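Local coordinates for pesticidal crystal protein Cry4Aa (Bacillus thuringiensis, PDB 2C9K), which lyses the midgut epithelial cells of mosquito larvae by binding to them and forming pores, as a three-domain Cry delta-endotoxin, at residues Y525-V536 with M549-Y560. Residues are numbered along the deposited sequence; the frame is centred on the assembly and turned at random.
Sequences YASNGSANTRAV and MALNPTFSGTDY
V536 and A550 face each other as an antiparallel non-hydrogen-bonded pair, and next to them L551 N donates to A535 O at 2.9 Å. This is the C-terminal domain of the toxin, a β-sandwich. Strand 517-527 belongs to one sheet and strands 536-541 and 545-550 to the other, so the 528-535 connection crosses between the sheets, and the chain leaving A550 runs back over it. At the far end S527 O accepts from both T554 N and F555 N. S527 N donates a hydrogen bond to T554 OG1, which is also hydrogen-bonded to D567 O, tying in the loop ahead of strand 569-572.

Between these ends sits the Y525 ring. L551 CD2 lies squarely over one face, 3.7 Å from the ring centroid, a CH-π contact, while L551 CD1 lies near Y525 CD1. The leucine also touches V600, L571 and I537, so it fills space between the two sheets. The tyrosine hydroxyl accepts from N552 N at 2.9 Å, which fixes the outer end of the ring against the backbone that follows strand 545-550.

At the partly exposed edge of the contact, R534 bends at chi3 (82°) to lay its guanidinium over A550, whose CB sits above the centre of the plane; its NE makes a weak hydrogen bond to L551 O. P553 CG rests against the backbone of S530, where the type I turn 530-533 begins.

The backbone puts N528 CB over the F555 ring, offset toward the rim, a CH-π contact. With CG between its own N and carbonyl carbon (chi1 46°), N528 directs ND2 to G557 O at 3.3 Å, the acceptor lying close to the amide plane.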
# COMPACT_ATOMS: atom_id res chain seq x y z
N TYR A 525 -7.02 -15.81 6.67
CA TYR A 525 -6.46 -16.63 5.60
C TYR A 525 -7.48 -16.95 4.52
O TYR A 525 -8.66 -16.64 4.64
CB TYR A 525 -6.00 -17.96 6.19
CG TYR A 525 -7.20 -18.83 6.54
CD1 TYR A 525 -7.50 -19.98 5.80
CD2 TYR A 525 -8.09 -18.44 7.54
CE1 TYR A 525 -8.66 -20.71 6.05
CE2 TYR A 525 -9.25 -19.17 7.79
CZ TYR A 525 -9.53 -20.30 7.04
OH TYR A 525 -10.68 -21.00 7.29
N ALA A 526 -6.99 -17.63 3.49
CA ALA A 526 -7.80 -18.08 2.36
C ALA A 526 -7.42 -19.55 2.21
O ALA A 526 -6.31 -19.96 2.57
CB ALA A 526 -7.44 -17.31 1.10
N SER A 527 -8.32 -20.36 1.66
CA SER A 527 -8.03 -21.78 1.51
C SER A 527 -9.07 -22.52 0.70
O SER A 527 -10.27 -22.33 0.89
CB SER A 527 -7.95 -22.43 2.90
OG SER A 527 -7.83 -23.84 2.80
N ASN A 528 -8.62 -23.35 -0.22
CA ASN A 528 -9.54 -24.14 -1.01
C ASN A 528 -9.67 -25.49 -0.28
O ASN A 528 -9.82 -25.51 0.94
CB ASN A 528 -9.05 -24.33 -2.45
CG ASN A 528 -7.59 -24.71 -2.52
OD1 ASN A 528 -7.07 -25.35 -1.61
ND2 ASN A 528 -6.93 -24.33 -3.61
N GLY A 529 -9.60 -26.59 -1.01
CA GLY A 529 -9.73 -27.90 -0.37
C GLY A 529 -11.17 -28.17 0.04
O GLY A 529 -12.09 -27.46 -0.36
N SER A 530 -11.38 -29.20 0.85
CA SER A 530 -12.72 -29.54 1.29
C SER A 530 -12.76 -29.90 2.77
O SER A 530 -11.73 -30.05 3.41
CB SER A 530 -13.25 -30.74 0.51
OG SER A 530 -12.72 -31.93 1.06
N ALA A 531 -13.97 -30.06 3.28
CA ALA A 531 -14.18 -30.40 4.68
C ALA A 531 -13.40 -31.63 5.14
O ALA A 531 -13.04 -31.75 6.32
CB ALA A 531 -15.67 -30.59 4.95
N ASN A 532 -13.11 -32.55 4.22
CA ASN A 532 -12.39 -33.77 4.58
C ASN A 532 -10.89 -33.64 4.37
O ASN A 532 -10.12 -34.55 4.71
CB ASN A 532 -12.91 -34.96 3.76
CG ASN A 532 -14.42 -35.11 3.86
OD1 ASN A 532 -14.98 -35.21 4.96
ND2 ASN A 532 -15.09 -35.13 2.70
N THR A 533 -10.48 -32.50 3.83
CA THR A 533 -9.06 -32.24 3.57
C THR A 533 -8.60 -30.90 4.14
O THR A 533 -7.86 -30.16 3.49
CB THR A 533 -8.80 -32.28 2.06
OG1 THR A 533 -9.74 -31.44 1.39
CG2 THR A 533 -8.92 -33.71 1.55
N ARG A 534 -9.02 -30.60 5.36
CA ARG A 534 -8.65 -29.34 6.00
C ARG A 534 -7.18 -29.32 6.38
O ARG A 534 -6.64 -30.31 6.88
CB ARG A 534 -9.49 -29.12 7.26
CG ARG A 534 -10.98 -29.30 7.06
CD ARG A 534 -11.66 -29.53 8.39
NE ARG A 534 -11.91 -28.29 9.12
CZ ARG A 534 -12.23 -28.24 10.41
NH1 ARG A 534 -12.33 -29.36 11.11
NH2 ARG A 534 -12.47 -27.08 10.99
N ALA A 535 -6.54 -28.19 6.15
CA ALA A 535 -5.14 -28.03 6.51
C ALA A 535 -5.15 -27.78 8.01
O ALA A 535 -6.10 -27.22 8.55
CB ALA A 535 -4.53 -26.85 5.78
N VAL A 536 -4.10 -28.22 8.69
CA VAL A 536 -4.00 -28.03 10.13
C VAL A 536 -2.79 -27.15 10.40
O VAL A 536 -1.74 -27.35 9.80
CB VAL A 536 -3.85 -29.38 10.85
CG1 VAL A 536 -3.40 -29.18 12.29
CG2 VAL A 536 -5.17 -30.10 10.83
N MET A 549 -5.05 -25.57 15.25
CA MET A 549 -6.42 -25.58 14.76
C MET A 549 -6.53 -26.00 13.29
O MET A 549 -5.55 -25.98 12.54
CB MET A 549 -7.04 -24.19 14.97
CG MET A 549 -6.37 -23.07 14.20
SD MET A 549 -7.10 -21.42 14.43
CE MET A 549 -8.88 -21.82 14.46
N ALA A 550 -7.73 -26.39 12.89
CA ALA A 550 -8.01 -26.81 11.52
C ALA A 550 -8.62 -25.63 10.78
O ALA A 550 -9.49 -24.94 11.30
CB ALA A 550 -8.97 -27.97 11.52
N LEU A 551 -8.15 -25.40 9.55
CA LEU A 551 -8.66 -24.31 8.74
C LEU A 551 -9.81 -24.84 7.88
O LEU A 551 -9.89 -26.03 7.60
CB LEU A 551 -7.55 -23.76 7.85
CG LEU A 551 -6.41 -23.05 8.59
CD1 LEU A 551 -5.36 -22.59 7.59
CD2 LEU A 551 -6.97 -21.86 9.35
N ASN A 552 -10.71 -23.94 7.48
CA ASN A 552 -11.86 -24.33 6.67
C ASN A 552 -11.71 -23.86 5.23
O ASN A 552 -10.97 -22.92 4.95
CB ASN A 552 -13.14 -23.73 7.23
CG ASN A 552 -13.38 -24.11 8.68
OD1 ASN A 552 -13.98 -23.35 9.43
ND2 ASN A 552 -12.93 -25.30 9.06
N PRO A 553 -12.40 -24.53 4.29
CA PRO A 553 -12.31 -24.12 2.89
C PRO A 553 -12.97 -22.75 2.83
O PRO A 553 -13.88 -22.48 3.61
CB PRO A 553 -13.13 -25.17 2.17
CG PRO A 553 -12.99 -26.36 3.06
CD PRO A 553 -13.15 -25.79 4.42
N THR A 554 -12.51 -21.88 1.94
CA THR A 554 -13.10 -20.54 1.86
C THR A 554 -13.37 -20.14 0.42
O THR A 554 -14.15 -19.23 0.15
CB THR A 554 -12.18 -19.51 2.52
OG1 THR A 554 -11.01 -19.31 1.71
CG2 THR A 554 -11.75 -20.00 3.90
N PHE A 555 -12.71 -20.82 -0.51
CA PHE A 555 -12.90 -20.54 -1.92
C PHE A 555 -12.67 -21.82 -2.69
O PHE A 555 -12.29 -22.85 -2.12
CB PHE A 555 -11.95 -19.44 -2.38
CG PHE A 555 -10.53 -19.88 -2.56
CD1 PHE A 555 -10.04 -20.24 -3.81
CD2 PHE A 555 -9.65 -19.90 -1.47
CE1 PHE A 555 -8.71 -20.62 -3.98
CE2 PHE A 555 -8.32 -20.27 -1.63
CZ PHE A 555 -7.85 -20.63 -2.90
N SER A 556 -12.90 -21.77 -4.00
CA SER A 556 -12.70 -22.93 -4.85
C SER A 556 -11.97 -22.53 -6.12
O SER A 556 -12.14 -21.42 -6.63
CB SER A 556 -14.05 -23.58 -5.16
OG SER A 556 -15.04 -22.61 -5.42
N GLY A 557 -11.15 -23.43 -6.62
CA GLY A 557 -10.38 -23.14 -7.81
C GLY A 557 -8.94 -23.05 -7.39
O GLY A 557 -8.59 -23.41 -6.27
N THR A 558 -8.09 -22.56 -8.29
CA THR A 558 -6.67 -22.42 -7.99
C THR A 558 -6.18 -21.02 -8.31
O THR A 558 -5.01 -20.70 -8.12
CB THR A 558 -5.84 -23.40 -8.81
OG1 THR A 558 -5.98 -23.09 -10.20
CG2 THR A 558 -6.29 -24.83 -8.55
N ASP A 559 -7.07 -20.18 -8.82
CA ASP A 559 -6.67 -18.82 -9.15
C ASP A 559 -6.70 -17.98 -7.89
O ASP A 559 -7.74 -17.43 -7.51
CB ASP A 559 -7.60 -18.21 -10.19
CG ASP A 559 -6.93 -17.09 -10.97
OD1 ASP A 559 -6.07 -16.40 -10.38
OD2 ASP A 559 -7.26 -16.92 -12.16
N TYR A 560 -5.53 -17.88 -7.25
CA TYR A 560 -5.39 -17.12 -6.02
C TYR A 560 -5.19 -15.65 -6.30
O TYR A 560 -5.48 -14.81 -5.45
CB TYR A 560 -4.19 -17.64 -5.23
CG TYR A 560 -4.08 -19.14 -5.25
CD1 TYR A 560 -2.95 -19.76 -5.78
CD2 TYR A 560 -5.10 -19.94 -4.76
CE1 TYR A 560 -2.85 -21.14 -5.82
CE2 TYR A 560 -5.02 -21.32 -4.80
CZ TYR A 560 -3.89 -21.92 -5.33
OH TYR A 560 -3.81 -23.29 -5.37
O HOH W 1 -8.55 -25.80 5.04